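EmGH1 (PDB 5Z87) probably hydrolyses beta-glucosidic linkages, as a family 3 glycoside hydrolase from the bacterium Erythrobacter marinus. Local coordinates at residues A[433-444]-A[521-532]; A[406-417]-A[603-614]. All blocks are in the same frame, centred on the assembly; numbering follows the deposited sequence.

Both contacts are largely buried and belong to the part of the chain built round one mixed six-stranded sheet, their centres about 20 Å apart and their nearest atoms about 6 Å apart. Contact 1 lies within that sheet, joining two neighbouring parallel strands; contact 2 lies against it, packing helix 403-416 on helix 607-615. Helix 462-473 is shared, touching Met437, Val439 and Cys531 of contact 1 and Ala612 of contact 2. The chemistry differs accordingly: 433-444 and 521-532 are joined by a ladder of backbone hydrogen bonds with carboxylates at one end, whereas 406-417 and 603-614 meet through alanines and isoleucines, an arginine face and one bridging water.

Contact 1: residues A[433-444]-A[521-532]; sequences AVRKMLVVGPNA and TAQDCDVIVMCL
Two neighbouring parallel strands of the six-stranded mixed sheet, 436-440 and 527-532, pair here in the glycosyl hydrolase family 3 C-terminal domain. Leu438 N donates to Val527 O and Leu438 O accepts from Val529 N (2.9 Å, 171°); Val440 repeats the pattern with Val529 O and Cys531 N. Beyond the strand, Asn443 N reaches Cys531 O from above its carbonyl plane. Met437 SD rests on Val529 CG2 (4.0 Å) on the face that carries helix 462-473, where Met437 also touches Leu466. On the other, Leu438 spreads its two methyls: CD2 meets Ala522 CB at 3.6 Å and CD1 touches Thr521 CG2, the two side chains crossing at about a right angle, while Val440 CG1 packs on Ile528 CG2. At the start of the ladder the Asp526 carboxylate spans two successive amides. Its CG sits between backbone N and carbonyl carbon (chi1 40°), which turns the oxygens toward the other segment; OD2 takes Arg435 N at 3.0 Å and OD1 takes Lys436 N at 2.8 Å, each through its syn lone pair. The Lys436 chain, extended as far as CE, brings NZ to Asp524 OD1 in a salt bridge whose very short modelled distance is doubtful; Glu478 of the adjoining strand is its second salt-bridge partner. Carboxylates from both neighbours would probably favour a charged lysine, while Asp526 satisfies the amides at the strand's entry.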
# COMPACT_ATOMS: atom_id res chain seq x y z
N ALA A 433 25.36 28.15 -32.64
CA ALA A 433 26.48 28.18 -31.70
C ALA A 433 27.04 26.80 -31.39
O ALA A 433 27.99 26.70 -30.60
CB ALA A 433 26.04 28.85 -30.40
N VAL A 434 26.49 25.74 -31.96
CA VAL A 434 26.94 24.39 -31.66
C VAL A 434 27.88 23.94 -32.76
O VAL A 434 27.64 24.20 -33.94
CB VAL A 434 25.73 23.43 -31.54
CG1 VAL A 434 26.20 21.98 -31.38
CG2 VAL A 434 24.83 23.84 -30.38
N ARG A 435 28.97 23.28 -32.38
CA ARG A 435 29.88 22.71 -33.36
C ARG A 435 29.84 21.19 -33.40
O ARG A 435 29.62 20.61 -34.47
CB ARG A 435 31.33 23.20 -33.12
CG ARG A 435 32.38 22.25 -33.70
CD ARG A 435 33.81 22.82 -33.69
NE ARG A 435 34.63 22.31 -32.58
CZ ARG A 435 34.95 21.04 -32.38
NH1 ARG A 435 34.55 20.09 -33.21
NH2 ARG A 435 35.69 20.70 -31.33
N LYS A 436 30.04 20.52 -32.27
CA LYS A 436 30.09 19.06 -32.26
C LYS A 436 29.34 18.53 -31.04
O LYS A 436 29.80 18.69 -29.91
CB LYS A 436 31.53 18.55 -32.26
CG LYS A 436 31.66 17.08 -32.59
CD LYS A 436 33.10 16.61 -32.52
CE LYS A 436 33.27 15.24 -33.15
NZ LYS A 436 33.53 14.17 -32.14
N MET A 437 28.20 17.88 -31.28
CA MET A 437 27.34 17.36 -30.23
C MET A 437 27.47 15.85 -30.12
O MET A 437 27.36 15.14 -31.12
CB MET A 437 25.88 17.74 -30.50
CG MET A 437 24.89 16.95 -29.67
SD MET A 437 23.19 17.10 -30.26
CE MET A 437 22.85 18.84 -30.13
N LEU A 438 27.73 15.37 -28.90
CA LEU A 438 27.71 13.94 -28.61
C LEU A 438 26.30 13.53 -28.17
O LEU A 438 25.78 14.08 -27.20
CB LEU A 438 28.71 13.59 -27.52
CG LEU A 438 28.58 12.17 -26.95
CD1 LEU A 438 28.98 11.12 -27.98
CD2 LEU A 438 29.38 12.00 -25.67
N VAL A 439 25.70 12.58 -28.88
CA VAL A 439 24.43 11.98 -28.50
C VAL A 439 24.74 10.59 -27.96
O VAL A 439 25.24 9.74 -28.69
CB VAL A 439 23.45 11.91 -29.69
CG1 VAL A 439 22.13 11.28 -29.28
CG2 VAL A 439 23.21 13.31 -30.25
N VAL A 440 24.46 10.37 -26.67
CA VAL A 440 24.96 9.20 -25.95
C VAL A 440 23.89 8.66 -25.01
O VAL A 440 23.11 9.42 -24.42
CB VAL A 440 26.24 9.57 -25.17
CG1 VAL A 440 26.02 10.87 -24.42
CG2 VAL A 440 26.63 8.47 -24.19
N GLY A 441 23.87 7.33 -24.85
CA GLY A 441 23.00 6.68 -23.89
C GLY A 441 22.25 5.49 -24.45
O GLY A 441 22.12 5.31 -25.66
N PRO A 442 21.74 4.64 -23.56
CA PRO A 442 21.05 3.42 -24.02
C PRO A 442 19.82 3.70 -24.87
O PRO A 442 19.43 2.84 -25.67
CB PRO A 442 20.69 2.70 -22.72
CG PRO A 442 20.64 3.79 -21.68
CD PRO A 442 21.71 4.77 -22.09
N ASN A 443 19.20 4.88 -24.77
CA ASN A 443 18.01 5.17 -25.54
C ASN A 443 18.23 6.23 -26.61
O ASN A 443 17.30 6.94 -26.99
CB ASN A 443 16.87 5.59 -24.61
CG ASN A 443 16.43 4.46 -23.71
OD1 ASN A 443 16.72 3.29 -24.00
ND2 ASN A 443 15.76 4.79 -22.61
N ALA A 444 19.46 6.34 -27.13
CA ALA A 444 19.73 7.35 -28.15
C ALA A 444 19.47 6.82 -29.56
O ALA A 444 18.72 7.44 -30.33
CB ALA A 444 21.18 7.85 -28.05
N THR A 521 35.19 9.97 -26.35
CA THR A 521 34.51 10.61 -27.47
C THR A 521 34.01 12.01 -27.12
O THR A 521 33.89 12.87 -28.00
CB THR A 521 33.34 9.72 -27.92
OG1 THR A 521 33.82 8.38 -28.11
CG2 THR A 521 32.71 10.23 -29.20
N ALA A 522 33.70 12.25 -25.85
CA ALA A 522 33.10 13.52 -25.45
C ALA A 522 34.10 14.67 -25.37
O ALA A 522 33.68 15.84 -25.35
CB ALA A 522 32.38 13.35 -24.10
N GLN A 523 35.41 14.38 -25.35
CA GLN A 523 36.41 15.41 -25.09
C GLN A 523 36.37 16.51 -26.14
O GLN A 523 36.59 17.68 -25.82
CB GLN A 523 37.80 14.78 -25.03
CG GLN A 523 37.94 13.67 -23.99
CD GLN A 523 37.85 14.18 -22.56
OE1 GLN A 523 37.88 15.39 -22.31
NE2 GLN A 523 37.72 13.25 -21.61
N ASP A 524 36.09 16.17 -27.39
CA ASP A 524 36.06 17.14 -28.47
C ASP A 524 34.66 17.70 -28.73
O ASP A 524 34.49 18.51 -29.66
CB ASP A 524 36.63 16.53 -29.76
CG ASP A 524 36.16 15.10 -29.99
OD1 ASP A 524 35.11 14.90 -30.62
OD2 ASP A 524 36.85 14.17 -29.51
N CYS A 525 33.67 17.33 -27.93
CA CYS A 525 32.30 17.78 -28.13
C CYS A 525 31.98 18.93 -27.18
O CYS A 525 32.30 18.85 -25.99
CB CYS A 525 31.32 16.63 -27.93
SG CYS A 525 31.64 15.22 -29.04
N ASP A 526 31.36 19.99 -27.70
CA ASP A 526 30.95 21.10 -26.86
C ASP A 526 29.58 20.91 -26.22
O ASP A 526 29.28 21.59 -25.24
CB ASP A 526 30.96 22.42 -27.65
CG ASP A 526 30.43 22.26 -29.05
OD1 ASP A 526 30.88 21.31 -29.73
OD2 ASP A 526 29.59 23.08 -29.48
N VAL A 527 28.75 20.01 -26.75
CA VAL A 527 27.44 19.70 -26.19
C VAL A 527 27.30 18.19 -26.05
O VAL A 527 27.63 17.44 -26.98
CB VAL A 527 26.30 20.26 -27.06
CG1 VAL A 527 24.95 19.81 -26.53
CG2 VAL A 527 26.38 21.76 -27.14
N ILE A 528 26.81 17.74 -24.89
CA ILE A 528 26.51 16.33 -24.63
C ILE A 528 25.02 16.20 -24.34
O ILE A 528 24.48 16.91 -23.48
CB ILE A 528 27.32 15.80 -23.43
CG1 ILE A 528 28.82 16.00 -23.64
CG2 ILE A 528 27.01 14.33 -23.16
CD1 ILE A 528 29.62 15.60 -22.44
N VAL A 529 24.34 15.31 -25.06
CA VAL A 529 22.91 15.06 -24.87
C VAL A 529 22.76 13.61 -24.45
O VAL A 529 22.98 12.70 -25.26
CB VAL A 529 22.09 15.35 -26.13
CG1 VAL A 529 20.67 14.87 -25.92
CG2 VAL A 529 22.10 16.83 -26.46
N MET A 530 22.38 13.39 -23.19
CA MET A 530 22.27 12.05 -22.63
C MET A 530 20.83 11.55 -22.75
O MET A 530 19.89 12.22 -22.30
CB MET A 530 22.72 12.04 -21.17
CG MET A 530 23.97 12.88 -20.94
SD MET A 530 24.69 12.66 -19.31
CE MET A 530 23.53 13.58 -18.29
N CYS A 531 20.66 10.38 -23.37
CA CYS A 531 19.37 9.74 -23.59
C CYS A 531 19.28 8.52 -22.67
O CYS A 531 19.89 7.48 -22.95
CB CYS A 531 19.20 9.35 -25.05
SG CYS A 531 19.31 10.78 -26.15
N LEU A 532 18.54 8.67 -21.57
CA LEU A 532 18.51 7.69 -20.49
C LEU A 532 17.06 7.36 -20.12
O LEU A 532 16.11 7.95 -20.65
CB LEU A 532 19.28 8.22 -19.27
CG LEU A 532 20.59 8.98 -19.51
CD1 LEU A 532 20.95 9.79 -18.28
CD2 LEU A 532 21.69 8.02 -19.83

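Contact 2: residues A[406-417]-A[603-614]; sequences KLLARRMAEESI and PGEQGGHAIASI
Arg410 lies across His609 at about a right angle, the flat guanidinium carrying the histidine's CB over the centre of one face, 3.3 Å above the plane. The imidazole plane is inclined 37° to the guanidinium. With CG anti to the backbone N and the chain bent at chi2 (100°) and chi3, the guanidinium is brought over His609 CB, and NH1 makes a salt bridge to Glu414 OE2 (3.0 Å) within its own helix. Ser613 OG lies at the guanidinium edge, near its plane, 3.1 Å from Arg410 NH1. Gln606, at the N-cap position, lays its aliphatic part against the other helix, CB 3.6 Å from Arg410 CB and CG close to Lys406 O. Beyond it the Lys406 chain crosses Glu605 at about a right angle. Small residues let the backbones approach at the middle: Ala413 CB meets Ala610 CB at 3.6 Å, and Glu414 CG also touches Ala610 CB. One water ties the segments together, donating to Ala409 O (2.7 Å) and Pro603 O and accepting from Gln606 N. Farther along, Ile417 sends CD1 across Ile611 CG1 (3.7 Å), while its CB faces Ile614 CD1. The axes of 406-416 and 607-614 come within 8.4 Å, their directions 43° apart. Helix 155-171 packs against helix 403-416 through Met412, helix 462-473 touches Ala612, and Glu605 reaches Gln142 and Arg401; Ile417 and Ile614 both rest on Leu598, setting the helix pair against strand 596-601, which lies next to the outermost strand 418-422.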
# COMPACT_ATOMS: atom_id res chain seq x y z
N LYS A 406 1.36 10.89 -39.55
CA LYS A 406 2.72 11.07 -39.03
C LYS A 406 2.91 12.47 -38.46
O LYS A 406 3.54 12.65 -37.41
CB LYS A 406 3.75 10.78 -40.12
CG LYS A 406 3.85 9.32 -40.50
CD LYS A 406 5.10 9.02 -41.34
CE LYS A 406 4.99 9.63 -42.74
NZ LYS A 406 5.98 9.03 -43.68
N LEU A 407 2.33 13.48 -39.12
CA LEU A 407 2.48 14.84 -38.62
C LEU A 407 1.74 15.02 -37.30
O LEU A 407 2.25 15.67 -36.37
CB LEU A 407 2.01 15.84 -39.66
CG LEU A 407 1.86 17.27 -39.14
CD1 LEU A 407 3.21 17.85 -38.66
CD2 LEU A 407 1.21 18.16 -40.18
N LEU A 408 0.54 14.44 -37.18
CA LEU A 408 -0.15 14.46 -35.90
C LEU A 408 0.70 13.82 -34.81
O LEU A 408 0.83 14.36 -33.71
CB LEU A 408 -1.51 13.76 -36.03
CG LEU A 408 -2.34 13.68 -34.75
CD1 LEU A 408 -2.59 15.07 -34.18
CD2 LEU A 408 -3.67 12.98 -35.01
N ALA A 409 1.33 12.68 -35.12
CA ALA A 409 2.20 12.03 -34.14
C ALA A 409 3.37 12.93 -33.74
O ALA A 409 3.79 12.93 -32.57
CB ALA A 409 2.70 10.71 -34.69
N ARG A 410 3.92 13.68 -34.69
CA ARG A 410 4.96 14.65 -34.37
C ARG A 410 4.43 15.77 -33.48
O ARG A 410 5.02 16.09 -32.44
CB ARG A 410 5.56 15.21 -35.66
CG ARG A 410 6.31 16.50 -35.51
CD ARG A 410 7.79 16.22 -35.47
NE ARG A 410 8.48 16.75 -36.65
CZ ARG A 410 9.37 17.73 -36.59
NH1 ARG A 410 9.66 18.29 -35.41
NH2 ARG A 410 9.98 18.16 -37.69
N ARG A 411 3.29 16.36 -33.87
CA ARG A 411 2.74 17.47 -33.10
C ARG A 411 2.35 17.04 -31.68
O ARG A 411 2.48 17.83 -30.73
CB ARG A 411 1.54 18.08 -33.82
CG ARG A 411 1.92 19.15 -34.84
CD ARG A 411 0.77 20.14 -35.09
NE ARG A 411 -0.53 19.46 -35.24
CZ ARG A 411 -1.65 19.79 -34.58
NH1 ARG A 411 -1.64 20.79 -33.71
NH2 ARG A 411 -2.77 19.10 -34.80
N MET A 412 1.86 15.80 -31.52
CA MET A 412 1.49 15.35 -30.18
C MET A 412 2.72 15.28 -29.28
O MET A 412 2.70 15.77 -28.14
CB MET A 412 0.79 13.99 -30.26
CG MET A 412 0.15 13.55 -28.94
SD MET A 412 -1.03 14.74 -28.24
CE MET A 412 -2.58 13.92 -28.47
N ALA A 413 3.82 14.71 -29.79
CA ALA A 413 5.06 14.68 -29.02
C ALA A 413 5.53 16.08 -28.64
O ALA A 413 5.92 16.32 -27.49
CB ALA A 413 6.14 13.94 -29.82
N GLU A 414 5.46 17.03 -29.58
CA GLU A 414 5.84 18.42 -29.29
C GLU A 414 5.01 19.03 -28.16
O GLU A 414 5.49 19.93 -27.45
CB GLU A 414 5.71 19.29 -30.57
CG GLU A 414 6.68 18.87 -31.70
CD GLU A 414 6.56 19.70 -32.99
OE1 GLU A 414 5.52 20.36 -33.21
OE2 GLU A 414 7.52 19.67 -33.80
N GLU A 415 3.77 18.56 -27.97
CA GLU A 415 2.93 19.08 -26.89
C GLU A 415 3.13 18.33 -25.58
O GLU A 415 2.68 18.82 -24.54
CB GLU A 415 1.44 19.00 -27.28
CG GLU A 415 1.02 19.83 -28.47
CD GLU A 415 0.79 21.30 -28.12
OE1 GLU A 415 0.34 21.58 -26.99
OE2 GLU A 415 1.08 22.16 -28.98
N SER A 416 3.78 17.18 -25.60
CA SER A 416 3.83 16.27 -24.46
C SER A 416 5.14 16.30 -23.71
O SER A 416 5.14 16.09 -22.49
CB SER A 416 3.60 14.84 -24.93
OG SER A 416 2.32 14.73 -25.52
N ILE A 417 6.27 16.51 -24.39
CA ILE A 417 7.56 16.43 -23.71
C ILE A 417 7.62 17.47 -22.60
O ILE A 417 7.21 18.63 -22.77
CB ILE A 417 8.70 16.59 -24.72
CG1 ILE A 417 8.64 15.44 -25.73
CG2 ILE A 417 10.03 16.55 -24.02
CD1 ILE A 417 9.47 15.65 -26.96
N PRO A 603 7.99 8.91 -26.76
CA PRO A 603 7.43 10.04 -27.52
C PRO A 603 6.89 9.67 -28.91
O PRO A 603 6.62 10.55 -29.73
CB PRO A 603 8.61 11.01 -27.61
CG PRO A 603 9.79 10.12 -27.61
CD PRO A 603 9.46 8.90 -26.79
N GLY A 604 6.68 8.39 -29.17
CA GLY A 604 6.05 8.01 -30.42
C GLY A 604 7.04 7.97 -31.58
O GLY A 604 8.24 8.14 -31.41
N GLU A 605 6.51 7.75 -32.78
CA GLU A 605 7.39 7.41 -33.90
C GLU A 605 8.06 8.64 -34.51
O GLU A 605 9.10 8.50 -35.15
CB GLU A 605 6.62 6.62 -34.96
CG GLU A 605 5.48 7.37 -35.59
CD GLU A 605 5.07 6.75 -36.92
OE1 GLU A 605 4.50 5.63 -36.92
OE2 GLU A 605 5.33 7.38 -37.97
N GLN A 606 7.50 9.82 -34.30
CA GLN A 606 8.14 11.07 -34.69
C GLN A 606 8.88 11.73 -33.52
O GLN A 606 9.23 12.91 -33.61
CB GLN A 606 7.09 12.03 -35.27
CG GLN A 606 6.46 11.53 -36.57
CD GLN A 606 7.50 11.16 -37.64
OE1 GLN A 606 8.35 11.97 -37.99
NE2 GLN A 606 7.43 9.92 -38.14
N GLY A 607 9.14 10.99 -32.44
CA GLY A 607 9.63 11.61 -31.22
C GLY A 607 11.00 12.25 -31.38
O GLY A 607 11.26 13.32 -30.82
N GLY A 608 11.89 11.60 -32.13
CA GLY A 608 13.23 12.14 -32.31
C GLY A 608 13.23 13.55 -32.87
O GLY A 608 14.05 14.38 -32.47
N HIS A 609 12.31 13.84 -33.79
CA HIS A 609 12.22 15.19 -34.33
C HIS A 609 11.68 16.17 -33.30
O HIS A 609 12.15 17.31 -33.21
CB HIS A 609 11.33 15.21 -35.59
CG HIS A 609 11.87 14.40 -36.73
ND1 HIS A 609 13.13 14.58 -37.24
CD2 HIS A 609 11.30 13.42 -37.47
CE1 HIS A 609 13.33 13.73 -38.24
NE2 HIS A 609 12.23 13.01 -38.40
N ALA A 610 10.67 15.76 -32.53
CA ALA A 610 10.10 16.67 -31.55
C ALA A 610 11.11 17.00 -30.45
O ALA A 610 11.21 18.15 -30.02
CB ALA A 610 8.81 16.09 -30.97
N ILE A 611 11.88 16.01 -30.01
CA ILE A 611 12.94 16.26 -29.03
C ILE A 611 13.94 17.28 -29.56
O ILE A 611 14.32 18.23 -28.87
CB ILE A 611 13.64 14.94 -28.66
CG1 ILE A 611 12.67 14.02 -27.91
CG2 ILE A 611 14.90 15.22 -27.85
CD1 ILE A 611 13.26 12.68 -27.56
N ALA A 612 14.41 17.08 -30.80
CA ALA A 612 15.37 18.01 -31.37
C ALA A 612 14.78 19.41 -31.47
O ALA A 612 15.46 20.40 -31.17
CB ALA A 612 15.83 17.51 -32.74
N SER A 613 13.52 19.51 -31.87
CA SER A 613 12.89 20.82 -31.99
C SER A 613 12.79 21.54 -30.64
O SER A 613 12.89 22.77 -30.57
CB SER A 613 11.50 20.67 -32.61
OG SER A 613 11.59 20.17 -33.94
N ILE A 614 12.60 20.78 -29.55
CA ILE A 614 12.51 21.41 -28.24
C ILE A 614 13.91 21.72 -27.71
O ILE A 614 14.11 22.74 -27.04
CB ILE A 614 11.71 20.51 -27.28
CG1 ILE A 614 10.22 20.68 -27.54
CG2 ILE A 614 12.02 20.83 -25.81
CD1 ILE A 614 9.42 19.47 -27.12
O HOH W 1 5.64 10.97 -32.34